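Local coordinates for protein DNA polymerase III subunit beta (Helicobacter pylori 26695, PDB 4S3I) that tethers DNA polymerases and other proteins to DNA as a sliding clamp, conferring processivity during replication, at residues A[158-163]-A[171-176]; A[181-186]-A[365-370]. All blocks are in the same frame, centred on the assembly; numbering follows the deposited sequence.

Interaction 1 of 2, residues A[158-163]-A[171-176]; sequences GILMQF and SVVGTD
Leu160 with Val173 and Gln162 with Ser171 are hydrogen-bonded antiparallel pairs flanking the non-hydrogen-bonded pair Met161 with Val172, and the two strand axes run at 156° with a closest approach of 4.8 Å. Each hydrogen-bonded pair closes a two-bond ring. Leu160 N gives to Val173 O at 2.9 Å and Val173 N returns a bond to Leu160 O; Gln162 N reaches Ser171 O at 2.8 Å, nearly straight at 175°, and Ser171 N answers to Gln162 O. Between the rings, Val172 CA approaches Leu160 O at 3.2 Å in a CA-H...O contact. Side chains then sort by face. On the face of Met161 and Val172, which helix 135-143 covers, Ile159 CD1 meets Val172 CG1 at 3.5 Å. With CG1 anti to the backbone N (chi1 -172°) and CD1 extended beyond it, Ile159 leans across toward the valine, while Phe140 and Ile143 pack on the helix side. On the other face Leu160 and Val173 lie side by side and point the same way, Leu160 CD2 to Val173 CG2 at 4.1 Å, beside Tyr244 and Tyr247. Further along that face, a water donates to Gln162 O and lies 2.9 Å from Ser171 OG, to which it is hydrogen-bonded. Near the other end of the contact a second water accepts from Thr175 N at 3.1 Å and lies within hydrogen-bonding distance of Gly158 O, continuing the strand pairing where direct bonds have ceased. The chemistry thus implies a hairpin held mainly by backbone bonds, with aliphatic contacts on both faces and water bridging its two ends.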
loop_
_atom_site.group_PDB
_atom_site.type_symbol
_atom_site.label_atom_id
_atom_site.label_comp_id
_atom_site.label_asym_id
_atom_site.label_seq_id
_atom_site.Cartn_x
_atom_site.Cartn_y
_atom_site.Cartn_z
ATOM N N GLY A 158 12.833 -23.361 4.694
ATOM C CA GLY A 158 12.852 -22.861 6.053
ATOM C C GLY A 158 14.203 -22.304 6.456
ATOM O O GLY A 158 15.154 -22.346 5.677
ATOM N N ILE A 159 14.282 -21.787 7.681
ATOM C CA ILE A 159 15.543 -21.295 8.211
ATOM C C ILE A 159 16.134 -22.322 9.169
ATOM O O ILE A 159 15.422 -22.914 10.004
ATOM C CB ILE A 159 15.371 -19.925 8.888
ATOM C CG1 ILE A 159 16.731 -19.329 9.275
ATOM C CG2 ILE A 159 14.440 -20.024 10.095
ATOM C CD1 ILE A 159 16.678 -17.829 9.439
ATOM N N LEU A 160 17.431 -22.570 9.025
ATOM C CA LEU A 160 18.113 -23.539 9.875
ATOM C C LEU A 160 18.574 -22.913 11.190
ATOM O O LEU A 160 19.191 -21.852 11.187
ATOM C CB LEU A 160 19.317 -24.145 9.159
ATOM C CG LEU A 160 20.252 -24.958 10.065
ATOM C CD1 LEU A 160 19.544 -26.188 10.649
ATOM C CD2 LEU A 160 21.528 -25.370 9.337
ATOM N N MET A 161 18.272 -23.579 12.306
ATOM C CA MET A 161 18.877 -23.236 13.592
ATOM C C MET A 161 19.678 -24.433 14.058
ATOM O O MET A 161 19.112 -25.478 14.401
ATOM C CB MET A 161 17.814 -22.871 14.633
ATOM C CG MET A 161 17.036 -21.604 14.294
ATOM S SD MET A 161 15.665 -21.343 15.428
ATOM C CE MET A 161 16.539 -20.770 16.899
ATOM N N GLN A 162 20.998 -24.289 14.053
ATOM C CA GLN A 162 21.879 -25.381 14.447
ATOM C C GLN A 162 22.492 -25.090 15.811
ATOM O O GLN A 162 23.217 -24.098 15.977
ATOM C CB GLN A 162 22.983 -25.566 13.407
ATOM C CG GLN A 162 23.789 -26.853 13.541
ATOM C CD GLN A 162 24.679 -27.095 12.326
ATOM O OE1 GLN A 162 24.314 -27.840 11.412
ATOM N NE2 GLN A 162 25.842 -26.452 12.305
ATOM N N PHE A 163 22.187 -25.943 16.785
ATOM C CA PHE A 163 22.662 -25.757 18.154
ATOM C C PHE A 163 23.887 -26.612 18.419
ATOM O O PHE A 163 23.849 -27.832 18.238
ATOM C CB PHE A 163 21.574 -26.148 19.159
ATOM C CG PHE A 163 20.361 -25.261 19.124
ATOM C CD1 PHE A 163 20.289 -24.130 19.927
ATOM C CD2 PHE A 163 19.285 -25.564 18.303
ATOM C CE1 PHE A 163 19.167 -23.307 19.909
ATOM C CE2 PHE A 163 18.158 -24.737 18.268
ATOM C CZ PHE A 163 18.100 -23.611 19.079
ATOM N N SER A 171 24.028 -21.537 15.130
ATOM C CA SER A 171 24.196 -21.055 13.765
ATOM C C SER A 171 22.834 -20.931 13.101
ATOM O O SER A 171 21.964 -21.794 13.268
ATOM C CB SER A 171 25.097 -21.988 12.957
ATOM O OG SER A 171 26.342 -22.163 13.597
ATOM N N VAL A 172 22.666 -19.853 12.346
ATOM C CA VAL A 172 21.409 -19.553 11.674
ATOM C C VAL A 172 21.732 -19.390 10.201
ATOM O O VAL A 172 22.614 -18.606 9.840
ATOM C CB VAL A 172 20.754 -18.294 12.258
ATOM C CG1 VAL A 172 19.427 -18.036 11.605
ATOM C CG2 VAL A 172 20.566 -18.429 13.772
ATOM N N VAL A 173 21.049 -20.163 9.354
ATOM C CA VAL A 173 21.382 -20.260 7.926
ATOM C C VAL A 173 20.133 -20.277 7.056
ATOM O O VAL A 173 19.165 -20.993 7.357
ATOM C CB VAL A 173 22.161 -21.558 7.615
ATOM C CG1 VAL A 173 22.676 -21.549 6.186
ATOM C CG2 VAL A 173 23.321 -21.755 8.588
ATOM N N GLY A 174 20.150 -19.492 5.981
ATOM C CA GLY A 174 19.121 -19.589 4.959
ATOM C C GLY A 174 19.797 -19.712 3.604
ATOM O O GLY A 174 20.876 -19.149 3.400
ATOM N N THR A 175 19.196 -20.448 2.677
ATOM C CA THR A 175 19.712 -20.456 1.307
ATOM C C THR A 175 18.623 -20.757 0.288
ATOM O O THR A 175 17.617 -21.396 0.624
ATOM C CB THR A 175 20.867 -21.462 1.133
ATOM O OG1 THR A 175 21.212 -21.570 -0.254
ATOM C CG2 THR A 175 20.468 -22.827 1.645
ATOM N N ASP A 176 18.827 -20.297 -0.950
ATOM C CA ASP A 176 17.920 -20.622 -2.052
ATOM C C ASP A 176 18.674 -21.241 -3.225
ATOM O O ASP A 176 18.176 -21.233 -4.356
ATOM C CB ASP A 176 17.160 -19.374 -2.534
ATOM C CG ASP A 176 18.089 -18.277 -3.040
ATOM O OD1 ASP A 176 19.291 -18.554 -3.254
ATOM O OD2 ASP A 176 17.614 -17.128 -3.233
HETATM O O HOH W 1 16.822 -22.154 3.583
HETATM O O HOH W 2 26.227 -23.763 16.060
#

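Interaction 2 of 2, residues A[181-186]-A[365-370]; sequences SYTQLE and AKISTL
Tyr182 and Ser368 form the hydrogen-bonded antiparallel pair at the heart of this contact: Tyr182 N to Ser368 O and Ser368 N to Tyr182 O are both 3.1 Å, each donor nearly along the C=O axis. The tyrosine ring also covers its partner, with Ser368 CB 4.0 Å from the ring centroid and 28° off its normal, a CH-pi contact over the face. Its first torsion explains this: CG sits between the backbone N and the carbonyl carbon (chi1 65°), folding the ring across the serine.

On the opposite face Ser181 OG and Thr369 OG1 share a hydrogen bond of 2.8 Å. Beyond the tyrosine, pairing passes to a side chain. Thr183 OG1 donates to Lys366 O at 2.8 Å, coming from above the carbonyl plane, 62° out of it. The same hydroxyl accepts from a water that in turn receives Lys366 N at 2.8 Å, so Thr183 is linked to both backbone polar atoms of Lys366. Ile367 CD1 lies 3.7 Å from Thr183 CB, and Leu185 CD2 touches Ala365 CB at 4.0 Å.

In the next shell Ser368 OG is hydrogen-bonded to Gln353 NE2, and the Tyr182 ring meets that of Tyr247. Ala139 of helix 135-143 packs on Thr183 and Ala365, and Ile143 on Ile367, while Asp138 and Lys142 of the same helix hold the backbone N and O of Ala365. Strands 179-185 and 368-371, from the central and C-terminal domain families, thereby join edge to edge in one antiparallel sheet, the interdomain sheet continuity characteristic of the beta sliding clamp.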
loop_
_atom_site.group_PDB
_atom_site.type_symbol
_atom_site.label_atom_id
_atom_site.label_comp_id
_atom_site.label_asym_id
_atom_site.label_seq_id
_atom_site.Cartn_x
_atom_site.Cartn_y
_atom_site.Cartn_z
ATOM N N SER A 181 23.017 -17.267 3.211
ATOM C CA SER A 181 23.332 -16.299 4.253
ATOM C C SER A 181 23.376 -17.037 5.564
ATOM O O SER A 181 22.545 -17.925 5.826
ATOM C CB SER A 181 22.301 -15.177 4.314
ATOM O OG SER A 181 22.407 -14.344 3.183
ATOM N N TYR A 182 24.351 -16.680 6.391
ATOM C CA TYR A 182 24.548 -17.383 7.648
ATOM C C TYR A 182 25.058 -16.457 8.727
ATOM O O TYR A 182 25.567 -15.366 8.445
ATOM C CB TYR A 182 25.524 -18.547 7.471
ATOM C CG TYR A 182 26.933 -18.110 7.117
ATOM C CD1 TYR A 182 27.315 -17.958 5.791
ATOM C CD2 TYR A 182 27.881 -17.860 8.108
ATOM C CE1 TYR A 182 28.597 -17.564 5.453
ATOM C CE2 TYR A 182 29.164 -17.463 7.781
ATOM C CZ TYR A 182 29.513 -17.316 6.449
ATOM O OH TYR A 182 30.786 -16.926 6.104
ATOM N N THR A 183 24.923 -16.900 9.969
ATOM C CA THR A 183 25.554 -16.208 11.071
ATOM C C THR A 183 25.828 -17.220 12.145
ATOM O O THR A 183 25.151 -18.258 12.244
ATOM C CB THR A 183 24.697 -15.060 11.619
ATOM O OG1 THR A 183 25.455 -14.309 12.579
ATOM C CG2 THR A 183 23.426 -15.592 12.285
ATOM N N GLN A 184 26.846 -16.938 12.938
ATOM C CA GLN A 184 27.162 -17.797 14.055
ATOM C C GLN A 184 27.023 -16.955 15.317
ATOM O O GLN A 184 27.692 -15.927 15.469
ATOM C CB GLN A 184 28.566 -18.390 13.897
ATOM C CG GLN A 184 28.795 -19.656 14.716
ATOM C CD GLN A 184 29.862 -20.562 14.114
ATOM O OE1 GLN A 184 29.591 -21.334 13.191
ATOM N NE2 GLN A 184 31.082 -20.469 14.637
ATOM N N LEU A 185 26.122 -17.371 16.205
ATOM C CA LEU A 185 25.893 -16.648 17.451
ATOM C C LEU A 185 26.609 -17.370 18.588
ATOM O O LEU A 185 26.234 -18.483 18.970
ATOM C CB LEU A 185 24.399 -16.549 17.748
ATOM C CG LEU A 185 23.579 -15.980 16.586
ATOM C CD1 LEU A 185 22.095 -16.253 16.787
ATOM C CD2 LEU A 185 23.830 -14.502 16.469
ATOM N N GLU A 186 27.636 -16.737 19.136
ATOM C CA GLU A 186 28.430 -17.391 20.164
ATOM C C GLU A 186 28.006 -16.965 21.561
ATOM O O GLU A 186 27.234 -16.010 21.724
ATOM C CB GLU A 186 29.919 -17.133 19.930
ATOM C CG GLU A 186 30.426 -17.715 18.616
ATOM C CD GLU A 186 31.936 -17.823 18.566
ATOM O OE1 GLU A 186 32.446 -18.809 17.988
ATOM O OE2 GLU A 186 32.610 -16.920 19.104
ATOM N N ALA A 365 23.230 -9.684 15.273
ATOM C CA ALA A 365 23.800 -10.780 14.508
ATOM C C ALA A 365 24.610 -10.171 13.366
ATOM O O ALA A 365 24.188 -9.169 12.786
ATOM C CB ALA A 365 22.706 -11.655 13.954
ATOM N N LYS A 366 25.741 -10.780 13.014
ATOM C CA LYS A 366 26.458 -10.366 11.804
ATOM C C LYS A 366 26.321 -11.423 10.727
ATOM O O LYS A 366 26.837 -12.533 10.851
ATOM C CB LYS A 366 27.929 -10.076 12.095
ATOM C CG LYS A 366 28.143 -9.083 13.226
ATOM C CD LYS A 366 29.600 -8.661 13.297
ATOM C CE LYS A 366 29.859 -7.771 14.501
ATOM N NZ LYS A 366 31.329 -7.496 14.599
ATOM N N ILE A 367 25.610 -11.061 9.669
ATOM C CA ILE A 367 25.261 -11.986 8.603
ATOM C C ILE A 367 26.275 -11.839 7.470
ATOM O O ILE A 367 26.669 -10.723 7.130
ATOM C CB ILE A 367 23.830 -11.689 8.055
ATOM C CG1 ILE A 367 22.757 -12.397 8.892
ATOM C CG2 ILE A 367 23.682 -12.167 6.615
ATOM C CD1 ILE A 367 22.830 -12.158 10.377
ATOM N N SER A 368 26.699 -12.966 6.904
ATOM C CA SER A 368 27.575 -12.986 5.743
ATOM C C SER A 368 26.780 -13.645 4.644
ATOM O O SER A 368 25.989 -14.552 4.921
ATOM C CB SER A 368 28.836 -13.822 6.040
ATOM O OG SER A 368 29.567 -13.270 7.115
ATOM N N THR A 369 26.969 -13.203 3.404
ATOM C CA THR A 369 26.278 -13.829 2.290
ATOM C C THR A 369 27.258 -14.323 1.228
ATOM O O THR A 369 28.138 -13.576 0.767
ATOM C CB THR A 369 25.258 -12.879 1.635
ATOM O OG1 THR A 369 24.323 -12.400 2.615
ATOM C CG2 THR A 369 24.503 -13.608 0.523
ATOM N N LEU A 370 27.102 -15.584 0.846
ATOM C CA LEU A 370 27.901 -16.175 -0.219
ATOM C C LEU A 370 27.037 -16.250 -1.476
ATOM O O LEU A 370 25.909 -16.739 -1.422
ATOM C CB LEU A 370 28.375 -17.572 0.191
ATOM C CG LEU A 370 29.191 -18.296 -0.881
ATOM C CD1 LEU A 370 30.617 -17.753 -0.931
ATOM C CD2 LEU A 370 29.188 -19.808 -0.672
HETATM O O HOH W 3 26.898 -12.815 14.573
#

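From the N terminus, strand 158-164 runs into a short turn and strand 169-175 folds back on it, so interaction 1 closes a local hairpin with seven residues between its segments. The chain turns again to strand 179-185, which bonds to 169-175 through Gly174 O to Ser181 N and Val172 O to Thr183 N, each 2.9 Å and probably a hydrogen bond. Interaction 2 then closes a far longer loop of 178 residues, when 365-370 returns to pair with 181-186. The contacts are in series, neither nested nor crossed, with centres about 10 Å apart. Together they align four strands that neighbour one another in a single antiparallel sheet, 158-164, 169-175, 179-185 and 368-371, spanning the central and C-terminal domains.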